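Local coordinates for protein HupZ (Streptococcus sp. 'group A', PDB 5ESC) that degrades heme in vitro and forms a dimer with the split-barrel fold of the pyridoxamine 5'-phosphate oxidase family, at residues A[2-5]-A[6-10]; A[51-54]-A[55-59]; A[89-92]-A[93-96]. All blocks are in the same frame, centred on the assembly; numbering follows the deposited sequence.

Interaction 1: A[2-5]-A[6-10]; sequences ITQE and MKDLI
M6 folds back over I2 and T3 at the start of helix 4-12. Its side chain runs extended beyond CG toward the N-terminal end, so that different atoms meet different partners. CB packs against I2 CG2 at 3.7 Å, and the two side chains cross at about a right angle. The sulfur goes further: T3 N donates to M6 SD over 3.6 Å, a weak bond. I2 CG2 lies anti to its backbone N, which turns this branch toward the helix, where it also touches K7 CG at 3.6 Å. The hydrophobic patch continues beyond the helix, since I2 and M6 both rest on I115 of strand 106-117.

E5 contributes mainly through its backbone and the root of its side chain. The backbone bond from L9 N to E5 O (3.1 Å) continues the helix, and the E5 and L9 side chains lie side by side, pointing the same way. On a more exposed flank, Q4 bends at chi2 (61°), and its NE2 donates to D8 OD1 at 2.8 Å, reaching the oxygen on its syn side but 27° out of the carboxylate plane.

T3, the N-cap, closes the first turn: its OG1 accepts from M6 N at 3.2 Å, while T3 O accepts from K7 N at 2.9 Å. The return bond, T3 N to the M6 sulfur, makes this a capping box whose second half is weak.

Interaction 2: A[51-54]-A[55-59]; sequences QTRI and NIEDN
R53 overlaps E57 one helical turn on: the R53 chain is extended from CG to NE and runs past E57 OE2. R53 NE donates to E57 OE2 at 2.7 Å in a salt bridge, meeting the oxygen nearly along its C-O axis. The guanidinium and carboxylate planes nevertheless stand 70° apart. The same OE2 is 3.4 Å from R53 CG. A water bridges the pair, accepting from R53 NH2 at 2.8 Å and donating to E57 OE2 at 2.7 Å. R53 NH1 is held separately by D49 and the carbonyl of T48.

Around the helix, Q51 CG stands anti to the backbone N (chi1 -167°) and the chain then turns back, letting NE2 donate a hydrogen bond to N55 OD1 at 2.6 Å. The acceptor lies in the Q51 amide plane, but the donor stands above the N55 carbonyl plane. N55 ND2 is bonded to T19 OG1, so both polar ends of this buried amide have partners. T52 CG2 and I56 CD1 pack at 3.7 Å, side by side, on the flank facing Y44.

Two bonds gripping E57 OE2, one direct and one through water, would limit rotation of the carboxylate, while the arginine's charge is probably balanced by both E57 and D49.

Interaction 3: A[89-92]-A[93-96]; sequences YYEA and AKKW
Two turns of helix 88-97 carry an i, i+3 salt bridge and an i, i+4 aromatic contact that meet in one side chain, K94. Its aliphatic part crosses Y90 obliquely, with CG over one face of the phenol: the distance from K94 CG to the centroid of the Y90 ring is 4.0 Å, 29° off the normal, a CH-pi contact. Y90 reaches this position because its CG lies anti to the backbone N (chi1 178°), which swings the ring along the helix toward K94. K94 is deposited in two conformers, and the CH-pi contact and salt bridge are those of one of them. Its outer carbons are modelled too close to the ring, which makes their positions doubtful.

In the conformer described, K94 bends at chi2, chi3 and chi4 and curls round to E91, whose own chain bends at chi2, and the two side chains lie side by side, pointing the same way. K94 NZ is 2.6 Å from E91 OE2, approaching on the syn side and 20° out of the carboxylate plane. The approach to the other oxygen, OE1, is improbably short, so the exact geometry of this salt bridge is doubtful.

The scaffold is regular alpha-helix, packed on the split barrel. Backbone bonds from i to i+4 run unbroken from Y89 O to W96 N, with K94 N meeting Y90 O at 3.0 Å. These bonds keep Y90 and K94 one turn apart, a spacing at which the lysine chain can lie over the ring.

A93, buried and small, packs its CB 3.4 Å from Y90 O and faces V107 of strand 106-117. Y90 also touches V107, and its hydroxyl is hydrogen-bonded to P104 O, which anchors the far end of the ring beneath K94. From the next turn W96 makes cation-pi contacts with R35 and R100.

Interactions 2 and 3 lie within single helices, while interaction 1 spans the start of one, with I2 and T3 ahead of its first turn; all three pack on the same antiparallel sheet, and none touches another. Interactions 1 and 2 sit on opposite sides of the chain's centre, their own centres about 26 Å apart. Interactions 1 and 3 are surface contacts, while interaction 2 is partly buried. The helices share strands: interactions 1 and 2 both reach 73-84, 1 and 3 reach 106-117, and 2 and 3 reach 41-46. Chemistry differs accordingly: helix capping with apolar support in 2-10, charge and amide pairing in 51-59, and an aromatic-lysine-glutamate cluster in 89-96.

Interaction 1: A[2-5]-A[6-10]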
ATOM      1  N   ILE A   2       4.342  -9.595  18.475  1.00 44.63           N
ATOM      2  CA  ILE A   2       4.995  -9.849  17.166  1.00 43.00           C
ATOM      3  C   ILE A   2       5.614 -11.249  17.054  1.00 44.81           C
ATOM      4  O   ILE A   2       6.565 -11.602  17.731  1.00 44.31           O
ATOM      5  CB  ILE A   2       6.093  -8.786  16.874  1.00 44.25           C
ATOM      6  CG1 ILE A   2       5.472  -7.383  16.868  1.00 44.20           C
ATOM      7  CG2 ILE A   2       6.867  -9.029  15.569  1.00 44.13           C
ATOM      8  CD1 ILE A   2       4.420  -7.134  15.836  1.00 47.30           C
ATOM      9  N   THR A   3       5.190 -12.107  16.136  1.00 44.18           N
ATOM     10  CA  THR A   3       5.720 -13.439  16.028  1.00 43.28           C
ATOM     11  C   THR A   3       6.946 -13.428  15.120  1.00 45.58           C
ATOM     12  O   THR A   3       7.209 -12.450  14.384  1.00 39.51           O
ATOM     13  CB  THR A   3       4.644 -14.289  15.412  1.00 45.71           C
ATOM     14  OG1 THR A   3       4.374 -13.786  14.082  1.00 43.03           O
ATOM     15  CG2 THR A   3       3.377 -14.219  16.280  1.00 46.77           C
ATOM     16  N   GLN A   4       7.681 -14.529  15.149  1.00 41.13           N
ATOM     17  CA  GLN A   4       8.876 -14.648  14.364  1.00 41.80           C
ATOM     18  C   GLN A   4       8.524 -14.522  12.863  1.00 41.06           C
ATOM     19  O   GLN A   4       9.256 -13.834  12.111  1.00 39.85           O
ATOM     20  CB  GLN A   4       9.627 -15.976  14.714  1.00 45.87           C
ATOM     21  CG  GLN A   4      10.944 -16.193  13.973  1.00 48.23           C
ATOM     22  CD  GLN A   4      11.968 -15.114  14.275  1.00 53.71           C
ATOM     23  OE1 GLN A   4      12.145 -14.713  15.432  1.00 52.29           O
ATOM     24  NE2 GLN A   4      12.638 -14.627  13.238  1.00 54.63           N
ATOM     25  N   GLU A   5       7.403 -15.129  12.442  1.00 37.93           N
ATOM     26  CA  GLU A   5       6.924 -15.009  11.037  1.00 38.77           C
ATOM     27  C   GLU A   5       6.745 -13.511  10.715  1.00 33.18           C
ATOM     28  O   GLU A   5       7.286 -13.052   9.719  1.00 33.59           O
ATOM     29  CB  GLU A   5       5.612 -15.785  10.781  1.00 41.09           C
ATOM     30  CG  GLU A   5       5.107 -15.808   9.308  1.00 46.16           C
ATOM     31  CD  GLU A   5       3.692 -16.410   9.159  1.00 54.56           C
ATOM     32  OE1 GLU A   5       3.334 -17.327   9.949  1.00 61.86           O
ATOM     33  OE2 GLU A   5       2.921 -15.957   8.275  1.00 54.65           O
ATOM     34  N   MET A   6       6.044 -12.780  11.581  1.00 31.75           N
ATOM     35  CA  MET A   6       5.951 -11.296  11.461  1.00 30.96           C
ATOM     36  C   MET A   6       7.318 -10.684  11.276  1.00 28.23           C
ATOM     37  O   MET A   6       7.460  -9.912  10.370  1.00 27.08           O
ATOM     38  CB  MET A   6       5.227 -10.603  12.624  1.00 30.22           C
ATOM     39  CG  MET A   6       3.717 -10.769  12.598  1.00 30.36           C
ATOM     40  SD  MET A   6       2.945 -10.142  14.063  1.00 30.86           S
ATOM     41  CE  MET A   6       1.382 -10.985  14.325  1.00 30.87           C
ATOM     42  N   LYS A   7       8.326 -11.070  12.069  1.00 29.07           N
ATOM     43  CA  LYS A   7       9.676 -10.447  11.978  1.00 31.48           C
ATOM     44  C   LYS A   7      10.363 -10.776  10.702  1.00 32.44           C
ATOM     45  O   LYS A   7      11.097  -9.936  10.173  1.00 33.75           O
ATOM     46  CB  LYS A   7      10.609 -10.796  13.152  1.00 34.00           C
ATOM     47  CG  LYS A   7      10.095 -10.285  14.467  1.00 35.99           C
ATOM     48  CD  LYS A   7      10.997 -10.731  15.611  1.00 40.66           C
ATOM     49  CE  LYS A   7      10.336 -10.576  16.993  1.00 41.87           C
ATOM     50  NZ  LYS A   7      11.117 -11.334  18.055  1.00 43.86           N
ATOM     51  N   ASP A   8      10.111 -11.978  10.169  1.00 35.46           N
ATOM     52  CA  ASP A   8      10.781 -12.421   8.948  1.00 36.11           C
ATOM     53  C   ASP A   8      10.312 -11.621   7.766  1.00 33.73           C
ATOM     54  O   ASP A   8      11.124 -11.234   6.951  1.00 30.78           O
ATOM     55  CB  ASP A   8      10.505 -13.897   8.642  1.00 41.66           C
ATOM     56  CG  ASP A   8      11.052 -14.840   9.699  1.00 45.92           C
ATOM     57  OD1 ASP A   8      11.985 -14.480  10.485  1.00 44.43           O
ATOM     58  OD2 ASP A   8      10.490 -15.959   9.722  1.00 51.61           O
ATOM     59  N   LEU A   9       8.986 -11.432   7.658  1.00 33.47           N
ATOM     60  CA  LEU A   9       8.409 -10.560   6.609  1.00 31.78           C
ATOM     61  C   LEU A   9       8.870  -9.145   6.683  1.00 30.47           C
ATOM     62  O   LEU A   9       9.334  -8.565   5.670  1.00 29.71           O
ATOM     63  CB  LEU A   9       6.878 -10.562   6.627  1.00 36.39           C
ATOM     64  CG  LEU A   9       6.332 -11.679   5.738  1.00 36.93           C
ATOM     65  CD1 LEU A   9       6.180 -12.950   6.552  1.00 38.96           C
ATOM     66  CD2 LEU A   9       5.000 -11.318   5.147  1.00 39.31           C
ATOM     67  N   ILE A  10       8.771  -8.593   7.898  1.00 28.06           N
ATOM     68  CA  ILE A  10       9.232  -7.235   8.149  1.00 27.42           C
ATOM     69  C   ILE A  10      10.678  -7.122   7.713  1.00 28.62           C
ATOM     70  O   ILE A  10      11.074  -6.136   7.072  1.00 24.90           O
ATOM     71  CB  ILE A  10       9.092  -6.816   9.673  1.00 23.66           C
ATOM     72  CG1 ILE A  10       7.601  -6.704  10.062  1.00 21.20           C
ATOM     73  CG2 ILE A  10       9.826  -5.519   9.883  1.00 23.10           C
ATOM     74  CD1 ILE A  10       7.259  -6.650  11.529  1.00 19.96           C
TER

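Interaction 2: A[51-54]-A[55-59]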
ATOM      1  N   GLN A  51       4.067  13.241   0.894  1.00 16.14           N
ATOM      2  CA  GLN A  51       2.722  13.192   1.267  1.00 17.19           C
ATOM      3  C   GLN A  51       2.539  12.307   2.519  1.00 15.87           C
ATOM      4  O   GLN A  51       1.705  12.641   3.328  1.00 16.51           O
ATOM      5  CB  GLN A  51       1.860  12.673   0.091  1.00 17.87           C
ATOM      6  CG  GLN A  51       0.367  12.906   0.323  1.00 19.85           C
ATOM      7  CD  GLN A  51      -0.037  14.400   0.481  1.00 21.39           C
ATOM      8  OE1 GLN A  51       0.361  15.232  -0.361  1.00 23.68           O
ATOM      9  NE2 GLN A  51      -0.788  14.741   1.490  1.00 19.47           N
ATOM     10  N   THR A  52       3.315  11.227   2.662  1.00 15.25           N
ATOM     11  CA  THR A  52       3.184  10.366   3.830  1.00 13.26           C
ATOM     12  C   THR A  52       3.433  11.234   5.067  1.00 13.59           C
ATOM     13  O   THR A  52       2.672  11.224   6.023  1.00  9.61           O
ATOM     14  CB  THR A  52       4.162   9.168   3.781  1.00 13.48           C
ATOM     15  OG1 THR A  52       3.821   8.343   2.670  1.00 18.21           O
ATOM     16  CG2 THR A  52       4.153   8.319   5.066  1.00 11.89           C
ATOM     17  N   ARG A  53       4.515  12.011   5.054  1.00 11.36           N
ATOM     18  CA  ARG A  53       4.860  12.835   6.174  1.00 12.47           C
ATOM     19  C   ARG A  53       3.788  13.888   6.502  1.00 14.48           C
ATOM     20  O   ARG A  53       3.423  14.055   7.702  1.00 12.71           O
ATOM     21  CB  ARG A  53       6.235  13.532   5.965  1.00 12.00           C
ATOM     22  CG  ARG A  53       6.608  14.394   7.114  1.00 13.26           C
ATOM     23  CD  ARG A  53       7.940  15.139   6.883  1.00 13.54           C
ATOM     24  NE  ARG A  53       8.305  15.921   8.035  1.00 13.53           N
ATOM     25  CZ  ARG A  53       9.492  16.533   8.136  1.00 17.59           C
ATOM     26  NH1 ARG A  53      10.336  16.470   7.117  1.00 17.84           N
ATOM     27  NH2 ARG A  53       9.793  17.260   9.190  1.00 19.44           N
ATOM     28  N   ILE A  54       3.292  14.587   5.447  1.00 13.26           N
ATOM     29  CA  ILE A  54       2.290  15.607   5.578  0.50 14.80           C
ATOM     30  C   ILE A  54       0.996  15.022   6.210  1.00 12.81           C
ATOM     31  O   ILE A  54       0.375  15.627   7.080  1.00 12.22           O
ATOM     32  CB  ILE A  54       1.979  16.184   4.192  0.50 16.83           C
ATOM     33  CG1 ILE A  54       3.214  16.831   3.613  0.50 19.88           C
ATOM     34  CG2 ILE A  54       0.864  17.217   4.228  0.50 19.98           C
ATOM     35  CD1 ILE A  54       3.822  17.817   4.543  0.50 20.14           C
ATOM     36  N   ASN A  55       0.620  13.854   5.754  1.00 11.83           N
ATOM     37  CA  ASN A  55      -0.568  13.177   6.245  1.00 13.40           C
ATOM     38  C   ASN A  55      -0.369  12.745   7.703  1.00 12.54           C
ATOM     39  O   ASN A  55      -1.288  12.910   8.538  1.00 14.65           O
ATOM     40  CB  ASN A  55      -0.888  11.965   5.358  1.00 13.32           C
ATOM     41  CG  ASN A  55      -1.388  12.354   3.952  1.00 14.61           C
ATOM     42  OD1 ASN A  55      -1.641  13.496   3.649  1.00 16.84           O
ATOM     43  ND2 ASN A  55      -1.500  11.351   3.092  1.00 12.80           N
ATOM     44  N   ILE A  56       0.785  12.122   8.022  1.00 12.84           N
ATOM     45  CA  ILE A  56       1.096  11.775   9.457  1.00 13.43           C
ATOM     46  C   ILE A  56       1.007  13.002  10.411  1.00 14.44           C
ATOM     47  O   ILE A  56       0.335  12.971  11.439  1.00 12.45           O
ATOM     48  CB  ILE A  56       2.445  11.034   9.643  1.00 12.84           C
ATOM     49  CG1 ILE A  56       2.354   9.611   9.042  1.00 13.75           C
ATOM     50  CG2 ILE A  56       2.884  10.999  11.088  1.00 13.25           C
ATOM     51  CD1 ILE A  56       3.692   9.027   8.703  1.00 15.00           C
ATOM     52  N   GLU A  57       1.621  14.091  10.003  1.00 14.44           N
ATOM     53  CA  GLU A  57       1.539  15.328  10.793  1.00 18.23           C
ATOM     54  C   GLU A  57       0.121  15.878  10.843  1.00 17.04           C
ATOM     55  O   GLU A  57      -0.250  16.372  11.885  1.00 17.15           O
ATOM     56  CB  GLU A  57       2.545  16.401  10.265  1.00 20.29           C
ATOM     57  CG  GLU A  57       3.958  15.883  10.347  1.00 24.25           C
ATOM     58  CD  GLU A  57       5.025  16.896   9.878  1.00 30.57           C
ATOM     59  OE1 GLU A  57       4.664  18.054   9.748  1.00 44.35           O
ATOM     60  OE2 GLU A  57       6.202  16.572   9.657  1.00 28.65           O
ATOM     61  N   ASP A  58      -0.658  15.779   9.761  1.00 15.95           N
ATOM     62  CA  ASP A  58      -2.049  16.218   9.781  1.00 16.80           C
ATOM     63  C   ASP A  58      -2.957  15.419  10.740  1.00 18.18           C
ATOM     64  O   ASP A  58      -3.750  16.004  11.491  1.00 15.79           O
ATOM     65  CB  ASP A  58      -2.728  16.199   8.414  1.00 18.93           C
ATOM     66  CG  ASP A  58      -4.181  16.721   8.469  1.00 25.45           C
ATOM     67  OD1 ASP A  58      -4.355  17.958   8.596  1.00 28.91           O
ATOM     68  OD2 ASP A  58      -5.149  15.892   8.451  1.00 25.02           O
ATOM     69  N   ASN A  59      -2.885  14.099  10.692  1.00 15.27           N
ATOM     70  CA  ASN A  59      -3.898  13.284  11.445  1.00 15.79           C
ATOM     71  C   ASN A  59      -3.380  11.982  12.037  1.00 13.93           C
ATOM     72  O   ASN A  59      -4.090  11.252  12.672  1.00 14.14           O
ATOM     73  CB  ASN A  59      -5.113  13.025  10.531  1.00 14.99           C
ATOM     74  CG  ASN A  59      -4.725  12.286   9.261  1.00 15.24           C
ATOM     75  OD1 ASN A  59      -4.230  11.112   9.312  1.00 14.55           O
ATOM     76  ND2 ASN A  59      -4.845  12.956   8.104  1.00 12.71           N
TER
HETATM   77  O   HOH W   1       7.984  17.761  11.301  1.00 24.49           O

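Interaction 3: A[89-92]-A[93-96]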
ATOM      1  N   TYR A  89      14.745   8.710  19.243  1.00 12.20           N
ATOM      2  CA  TYR A  89      14.373   8.001  18.091  1.00 11.47           C
ATOM      3  C   TYR A  89      15.134   8.618  16.883  1.00 11.67           C
ATOM      4  O   TYR A  89      15.646   7.914  16.012  1.00 11.26           O
ATOM      5  CB  TYR A  89      12.923   8.085  17.818  1.00 13.59           C
ATOM      6  CG  TYR A  89      12.028   7.316  18.727  1.00 13.32           C
ATOM      7  CD1 TYR A  89      12.087   5.950  18.768  1.00 15.33           C
ATOM      8  CD2 TYR A  89      11.054   8.001  19.497  1.00 17.67           C
ATOM      9  CE1 TYR A  89      11.112   5.223  19.559  1.00 16.77           C
ATOM     10  CE2 TYR A  89      10.114   7.303  20.271  1.00 21.48           C
ATOM     11  CZ  TYR A  89      10.185   5.908  20.321  1.00 20.60           C
ATOM     12  OH  TYR A  89       9.257   5.310  21.152  1.00 24.87           O
ATOM     13  N   TYR A  90      15.147   9.903  16.808  1.00 11.24           N
ATOM     14  CA  TYR A  90      15.795  10.613  15.725  1.00 12.25           C
ATOM     15  C   TYR A  90      17.299  10.337  15.678  1.00 13.57           C
ATOM     16  O   TYR A  90      17.839  10.114  14.640  1.00 13.93           O
ATOM     17  CB  TYR A  90      15.489  12.125  15.812  1.00 12.29           C
ATOM     18  CG  TYR A  90      16.204  12.867  14.717  1.00 13.98           C
ATOM     19  CD1 TYR A  90      15.770  12.742  13.418  1.00 13.32           C
ATOM     20  CD2 TYR A  90      17.387  13.558  14.965  1.00 15.47           C
ATOM     21  CE1 TYR A  90      16.413  13.381  12.363  1.00 14.01           C
ATOM     22  CE2 TYR A  90      18.040  14.225  13.911  1.00 19.15           C
ATOM     23  CZ  TYR A  90      17.567  14.053  12.602  1.00 17.72           C
ATOM     24  OH  TYR A  90      18.153  14.637  11.519  1.00 18.82           O
ATOM     25  N   GLU A  91      17.977  10.406  16.824  1.00 15.80           N
ATOM     26  CA  GLU A  91      19.419  10.096  16.886  1.00 16.74           C
ATOM     27  C   GLU A  91      19.740   8.666  16.467  1.00 16.11           C
ATOM     28  O   GLU A  91      20.690   8.434  15.709  1.00 14.60           O
ATOM     29  CB  GLU A  91      20.017  10.440  18.288  1.00 19.49           C
ATOM     30  CG  GLU A  91      19.922  11.918  18.651  1.00 23.59           C
ATOM     31  CD  GLU A  91      20.687  12.846  17.696  1.00 30.81           C
ATOM     32  OE1 GLU A  91      21.862  12.488  17.375  1.00 40.28           O
ATOM     33  OE2 GLU A  91      20.130  13.912  17.232  1.00 28.14           O
ATOM     34  N   ALA A  92      18.859   7.694  16.830  1.00 15.53           N
ATOM     35  CA  ALA A  92      18.985   6.349  16.299  1.00 15.66           C
ATOM     36  C   ALA A  92      18.848   6.321  14.751  1.00 14.72           C
ATOM     37  O   ALA A  92      19.591   5.586  14.073  1.00 14.21           O
ATOM     38  CB  ALA A  92      17.968   5.377  16.890  1.00 15.83           C
ATOM     39  N   ALA A  93      17.831   7.023  14.204  1.00 11.35           N
ATOM     40  CA  ALA A  93      17.595   7.051  12.799  1.00 10.21           C
ATOM     41  C   ALA A  93      18.851   7.591  12.020  1.00 11.34           C
ATOM     42  O   ALA A  93      19.248   7.099  10.918  1.00 11.48           O
ATOM     43  CB  ALA A  93      16.368   7.895  12.486  1.00 10.04           C
ATOM     44  N   LYS A  94      19.435   8.610  12.614  1.00 13.49           N
ATOM     45  CA  LYS A  94      20.613   9.269  12.018  0.50 14.62           C
ATOM     46  C   LYS A  94      21.830   8.322  11.912  1.00 15.82           C
ATOM     47  O   LYS A  94      22.556   8.072  10.942  1.00 19.31           O
ATOM     48  CB  LYS A  94      21.025  10.393  12.929  0.50 15.25           C
ATOM     49  CG  LYS A  94      20.313  11.662  12.666  0.50 15.04           C
ATOM     50  CD  LYS A  94      21.232  12.842  12.991  0.50 15.42           C
ATOM     51  CE  LYS A  94      20.874  13.405  14.306  0.50 16.01           C
ATOM     52  NZ  LYS A  94      21.926  13.752  15.294  0.50 14.62           N
ATOM     53  N   LYS A  95      21.948   7.676  13.029  1.00 17.56           N
ATOM     54  CA  LYS A  95      22.972   6.686  13.182  1.00 21.76           C
ATOM     55  C   LYS A  95      22.824   5.497  12.238  1.00 21.91           C
ATOM     56  O   LYS A  95      23.746   5.152  11.508  1.00 20.31           O
ATOM     57  CB  LYS A  95      22.967   6.141  14.604  1.00 24.97           C
ATOM     58  CG  LYS A  95      24.042   5.098  14.916  1.00 31.83           C
ATOM     59  CD  LYS A  95      25.464   5.737  14.733  1.00 44.87           C
ATOM     60  CE  LYS A  95      26.673   4.861  15.203  1.00 50.77           C
ATOM     61  NZ  LYS A  95      27.997   5.422  14.798  1.00 49.55           N
ATOM     62  N   TRP A  96      21.603   4.941  12.193  1.00 18.83           N
ATOM     63  CA  TRP A  96      21.240   3.924  11.240  1.00 17.21           C
ATOM     64  C   TRP A  96      21.476   4.289   9.786  1.00 18.69           C
ATOM     65  O   TRP A  96      21.814   3.434   8.954  1.00 18.50           O
ATOM     66  CB  TRP A  96      19.770   3.528  11.438  1.00 15.85           C
ATOM     67  CG  TRP A  96      19.307   2.421  10.708  1.00 16.81           C
ATOM     68  CD1 TRP A  96      19.266   1.122  11.132  1.00 18.80           C
ATOM     69  CD2 TRP A  96      18.733   2.424   9.381  1.00 16.28           C
ATOM     70  NE1 TRP A  96      18.737   0.327  10.162  1.00 17.32           N
ATOM     71  CE2 TRP A  96      18.409   1.091   9.069  1.00 15.53           C
ATOM     72  CE3 TRP A  96      18.475   3.426   8.432  1.00 14.93           C
ATOM     73  CZ2 TRP A  96      17.788   0.730   7.843  1.00 16.83           C
ATOM     74  CZ3 TRP A  96      17.922   3.077   7.224  1.00 16.73           C
ATOM     75  CH2 TRP A  96      17.594   1.730   6.919  1.00 17.55           C
TER